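Peptide-binding protein (PDB 6SQX) is probably a secreted cysteine endopeptidase of the NlpC/P60 family that cleaves the peptidoglycan of potentially competing bacteria. Local coordinates at residues Arg142-Ser153 against Leu207-Val218. Sequence-based numbering, arbitrary orientation.
Sequences RGIVVNNAQVRS and LGWVPTSSIANV. With EDO (1,2-ethanediol), chain N; EDO (1,2-ethanediol), chain I.
Two backbone hydrogen bonds pair I144 with A216, I144 N donating to A216 O at 2.9 Å and A216 N returning a bond to I144 O, and V218 N extends this antiparallel ladder to R142 O. Where the ladder ends, S214 O accepts from both V146 N (2.7 Å) and N147 N (3.2 Å), which approach from the same face of its carbonyl plane. A second, separate ladder, offset by one residue, joins R152 to W209: W209 N points almost straight at R152 O (2.8 Å, 177° at the hydrogen), and the same oxygen lies in plane at the edge of the indole. Between the ladders, V210 CG1 reaches both A149 CB and V151 CG2, each at 3.8 Å. V151 CG1, anti to the backbone N (chi1 -180°), lies against G208 CA at 3.4 Å. On one face of the first ladder, I144 CG2 meets V218 CG1; F222 and W226 of helix 220-226 pack on I144, and I223 on V218. The 3-10 turn positions S214, whose N bonds to P211 O, as does OG in one of two conformers. Farther out, E94 binds W209 NE1, while D174 and Q177 hold the R152 guanidinium. A 3-10 turn joining the last two strands is characteristic of SH3 folds; here main-chain bonds set both registers and aliphatic side chains pack beside them, consistent with barrel closure.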
loop_
_atom_site.group_PDB
_atom_site.type_symbol
_atom_site.label_atom_id
_atom_site.label_comp_id
_atom_site.label_asym_id
_atom_site.label_seq_id
_atom_site.Cartn_x
_atom_site.Cartn_y
_atom_site.Cartn_z
ATOM N N ARG A 142 -15.987 -10.854 -13.382
ATOM C CA ARG A 142 -15.888 -10.397 -12.000
ATOM C C ARG A 142 -15.333 -11.515 -11.142
ATOM O O ARG A 142 -15.643 -12.688 -11.352
ATOM C CB ARG A 142 -17.272 -10.005 -11.485
ATOM C CG ARG A 142 -17.830 -8.774 -12.227
ATOM C CD ARG A 142 -19.261 -8.398 -11.840
ATOM N NE ARG A 142 -19.621 -7.175 -12.547
ATOM C CZ ARG A 142 -20.861 -6.740 -12.733
ATOM N NH1 ARG A 142 -21.910 -7.435 -12.287
ATOM N NH2 ARG A 142 -21.041 -5.591 -13.382
ATOM N N GLY A 143 -14.492 -11.136 -10.175
ATOM C CA GLY A 143 -13.836 -12.144 -9.369
ATOM C C GLY A 143 -13.447 -11.682 -7.985
ATOM O O GLY A 143 -13.822 -10.590 -7.534
ATOM N N ILE A 144 -12.692 -12.534 -7.292
ATOM C CA ILE A 144 -12.287 -12.265 -5.917
ATOM C C ILE A 144 -10.946 -12.939 -5.659
ATOM O O ILE A 144 -10.644 -13.999 -6.217
ATOM C CB ILE A 144 -13.411 -12.712 -4.941
ATOM C CG1 ILE A 144 -13.251 -12.057 -3.560
ATOM C CG2 ILE A 144 -13.500 -14.238 -4.811
ATOM C CD1 ILE A 144 -14.505 -12.160 -2.715
ATOM N N VAL A 145 -10.140 -12.321 -4.787
ATOM C CA VAL A 145 -8.893 -12.934 -4.328
ATOM C C VAL A 145 -9.213 -13.998 -3.284
ATOM O O VAL A 145 -9.937 -13.722 -2.315
ATOM C CB VAL A 145 -7.940 -11.856 -3.758
ATOM C CG1 VAL A 145 -6.658 -12.500 -3.185
ATOM C CG2 VAL A 145 -7.587 -10.836 -4.856
ATOM N N VAL A 146 -8.698 -15.220 -3.497
ATOM C CA VAL A 146 -8.886 -16.312 -2.545
ATOM C C VAL A 146 -7.642 -16.615 -1.712
ATOM O O VAL A 146 -7.773 -17.215 -0.642
ATOM C CB VAL A 146 -9.471 -17.597 -3.183
ATOM C CG1 VAL A 146 -10.850 -17.309 -3.800
ATOM C CG2 VAL A 146 -8.515 -18.245 -4.211
ATOM N N ASN A 147 -6.453 -16.261 -2.169
ATOM C CA ASN A 147 -5.252 -16.349 -1.342
ATOM C C ASN A 147 -4.508 -15.022 -1.412
ATOM O O ASN A 147 -4.453 -14.400 -2.474
ATOM C CB ASN A 147 -4.318 -17.464 -1.823
ATOM C CG ASN A 147 -4.847 -18.849 -1.512
ATOM O OD1 ASN A 147 -5.212 -19.142 -0.365
ATOM N ND2 ASN A 147 -4.860 -19.722 -2.512
ATOM N N ASN A 148 -3.967 -14.558 -0.280
ATOM C CA ASN A 148 -3.230 -13.291 -0.302
ATOM C C ASN A 148 -2.218 -13.362 -1.436
ATOM O O ASN A 148 -1.532 -14.372 -1.613
ATOM C CB ASN A 148 -2.494 -13.087 1.021
ATOM C CG ASN A 148 -3.436 -13.110 2.213
ATOM O OD1 ASN A 148 -4.481 -12.466 2.237
ATOM N ND2 ASN A 148 -3.052 -13.879 3.246
ATOM N N ALA A 149 -2.126 -12.292 -2.229
ATOM C CA ALA A 149 -1.376 -12.371 -3.471
ATOM C C ALA A 149 -0.380 -11.221 -3.622
ATOM O O ALA A 149 -0.715 -10.057 -3.353
ATOM C CB ALA A 149 -2.361 -12.378 -4.652
ATOM N N GLN A 150 0.826 -11.551 -4.085
ATOM C CA GLN A 150 1.780 -10.535 -4.519
ATOM C C GLN A 150 1.548 -10.237 -5.992
ATOM O O GLN A 150 1.768 -11.106 -6.845
ATOM C CB GLN A 150 3.218 -11.009 -4.282
ATOM C CG GLN A 150 3.486 -11.116 -2.754
ATOM C CD GLN A 150 4.886 -11.394 -2.424
ATOM O OE1 GLN A 150 5.738 -10.518 -2.492
ATOM N NE2 GLN A 150 5.166 -12.651 -2.084
ATOM N N VAL A 151 1.064 -9.021 -6.280
ATOM C CA VAL A 151 0.756 -8.633 -7.653
ATOM C C VAL A 151 2.064 -8.256 -8.321
ATOM O O VAL A 151 2.877 -7.478 -7.769
ATOM C CB VAL A 151 -0.231 -7.456 -7.676
ATOM C CG1 VAL A 151 -0.541 -7.065 -9.170
ATOM C CG2 VAL A 151 -1.515 -7.834 -6.931
ATOM N N ARG A 152 2.261 -8.790 -9.520
ATOM C CA ARG A 152 3.516 -8.692 -10.255
ATOM C C ARG A 152 3.291 -7.951 -11.582
ATOM O O ARG A 152 2.250 -8.119 -12.228
ATOM C CB ARG A 152 4.036 -10.127 -10.598
ATOM C CG ARG A 152 4.089 -11.118 -9.379
ATOM C CD ARG A 152 5.173 -10.725 -8.352
ATOM N NE ARG A 152 6.500 -11.011 -8.900
ATOM C CZ ARG A 152 7.644 -10.558 -8.405
ATOM N NH1 ARG A 152 7.602 -9.756 -7.333
ATOM N NH2 ARG A 152 8.804 -10.898 -8.980
ATOM N N SER A 153 4.284 -7.173 -12.019
ATOM C CA SER A 153 4.075 -6.441 -13.265
ATOM C C SER A 153 4.160 -7.337 -14.492
ATOM O O SER A 153 3.662 -6.948 -15.558
ATOM C CB SER A 153 5.072 -5.307 -13.368
ATOM O OG SER A 153 6.390 -5.779 -13.549
ATOM N N LEU A 207 -3.181 -2.937 -10.999
ATOM C CA LEU A 207 -3.255 -3.805 -12.166
ATOM C C LEU A 207 -2.024 -4.699 -12.163
ATOM O O LEU A 207 -0.904 -4.206 -12.012
ATOM C CB LEU A 207 -3.213 -2.965 -13.444
ATOM C CG LEU A 207 -3.010 -3.693 -14.783
ATOM C CD1 LEU A 207 -4.319 -4.475 -15.170
ATOM C CD2 LEU A 207 -2.646 -2.673 -15.885
ATOM N N GLY A 208 -2.205 -6.000 -12.354
ATOM C CA GLY A 208 -1.034 -6.838 -12.533
ATOM C C GLY A 208 -1.357 -8.315 -12.420
ATOM O O GLY A 208 -2.510 -8.708 -12.384
ATOM N N TRP A 209 -0.302 -9.126 -12.434
ATOM C CA TRP A 209 -0.430 -10.569 -12.555
ATOM C C TRP A 209 -0.308 -11.246 -11.192
ATOM O O TRP A 209 0.521 -10.857 -10.348
ATOM C CB TRP A 209 0.695 -11.110 -13.444
ATOM C CG TRP A 209 0.661 -10.577 -14.880
ATOM C CD1 TRP A 209 1.173 -9.392 -15.326
ATOM C CD2 TRP A 209 0.087 -11.225 -16.021
ATOM N NE1 TRP A 209 0.929 -9.249 -16.682
ATOM C CE2 TRP A 209 0.290 -10.372 -17.134
ATOM C CE3 TRP A 209 -0.566 -12.442 -16.210
ATOM C CZ2 TRP A 209 -0.141 -10.700 -18.428
ATOM C CZ3 TRP A 209 -1.012 -12.763 -17.490
ATOM C CH2 TRP A 209 -0.775 -11.905 -18.586
ATOM N N VAL A 210 -1.105 -12.293 -10.994
ATOM C CA VAL A 210 -1.083 -13.087 -9.758
ATOM C C VAL A 210 -1.204 -14.547 -10.152
ATOM O O VAL A 210 -1.679 -14.865 -11.246
ATOM C CB VAL A 210 -2.256 -12.730 -8.822
ATOM C CG1 VAL A 210 -2.145 -11.277 -8.298
ATOM C CG2 VAL A 210 -3.601 -13.018 -9.540
ATOM N N PRO A 211 -0.811 -15.463 -9.277
ATOM C CA PRO A 211 -1.030 -16.885 -9.568
ATOM C C PRO A 211 -2.509 -17.156 -9.781
ATOM O O PRO A 211 -3.365 -16.655 -9.049
ATOM C CB PRO A 211 -0.533 -17.585 -8.296
ATOM C CG PRO A 211 0.461 -16.586 -7.720
ATOM C CD PRO A 211 -0.160 -15.255 -7.972
ATOM N N THR A 212 -2.805 -17.958 -10.809
ATOM C CA THR A 212 -4.200 -18.291 -11.071
ATOM C C THR A 212 -4.864 -18.939 -9.857
ATOM O O THR A 212 -6.050 -18.696 -9.590
ATOM C CB THR A 212 -4.284 -19.164 -12.312
ATOM O OG1 THR A 212 -3.757 -18.409 -13.415
ATOM C CG2 THR A 212 -5.741 -19.633 -12.604
ATOM N N SER A 213 -4.116 -19.724 -9.086
ATOM C CA SER A 213 -4.693 -20.360 -7.908
ATOM C C SER A 213 -5.097 -19.364 -6.828
ATOM O O SER A 213 -5.776 -19.747 -5.870
ATOM C CB SER A 213 -3.696 -21.372 -7.337
ATOM O OG SER A 213 -2.479 -20.731 -6.991
ATOM N N SER A 214 -4.674 -18.106 -6.919
ATOM C CA SER A 214 -4.987 -17.129 -5.883
ATOM C C SER A 214 -6.279 -16.369 -6.155
ATOM O O SER A 214 -6.698 -15.563 -5.317
ATOM C CB SER A 214 -3.833 -16.136 -5.720
ATOM O OG SER A 214 -3.897 -15.097 -6.687
ATOM N N ILE A 215 -6.930 -16.620 -7.295
ATOM C CA ILE A 215 -8.134 -15.897 -7.663
ATOM C C ILE A 215 -9.222 -16.858 -8.136
ATOM O O ILE A 215 -8.959 -18.021 -8.459
ATOM C CB ILE A 215 -7.841 -14.799 -8.730
ATOM C CG1 ILE A 215 -7.086 -15.316 -9.985
ATOM C CG2 ILE A 215 -6.929 -13.725 -8.101
ATOM C CD1 ILE A 215 -7.929 -16.065 -10.972
ATOM N N ALA A 216 -10.458 -16.357 -8.141
ATOM C CA ALA A 216 -11.595 -17.135 -8.631
ATOM C C ALA A 216 -12.627 -16.158 -9.170
ATOM O O ALA A 216 -12.689 -15.016 -8.726
ATOM C CB ALA A 216 -12.201 -17.946 -7.475
ATOM N N ASN A 217 -13.426 -16.586 -10.153
ATOM C CA ASN A 217 -14.495 -15.689 -10.568
ATOM C C ASN A 217 -15.690 -15.820 -9.637
ATOM O O ASN A 217 -15.776 -16.741 -8.817
ATOM C CB ASN A 217 -14.901 -15.829 -12.048
ATOM C CG ASN A 217 -15.592 -17.114 -12.357
ATOM O OD1 ASN A 217 -15.183 -18.189 -11.912
ATOM N ND2 ASN A 217 -16.652 -17.024 -13.179
ATOM N N VAL A 218 -16.590 -14.843 -9.702
ATOM C CA VAL A 218 -17.781 -14.839 -8.865
ATOM C C VAL A 218 -18.991 -14.695 -9.769
ATOM O O VAL A 218 -18.907 -14.082 -10.841
ATOM C CB VAL A 218 -17.763 -13.745 -7.770
ATOM C CG1 VAL A 218 -16.574 -13.966 -6.828
ATOM C CG2 VAL A 218 -17.681 -12.356 -8.367
HETATM C C1 EDO N . 0.794 -15.219 3.119
HETATM O O1 EDO N . -0.545 -15.566 2.767
HETATM C C2 EDO N . 0.783 -13.778 3.624
HETATM O O2 EDO N . 0.251 -13.701 4.937
HETATM C C1 EDO I . 1.906 -2.053 -15.316
HETATM O O1 EDO I . 3.041 -2.932 -15.261
HETATM C C2 EDO I . 0.971 -2.442 -14.182
HETATM O O2 EDO I . 1.000 -3.861 -14.071
HETATM O O HOH W 1 -2.563 -19.440 -4.602
#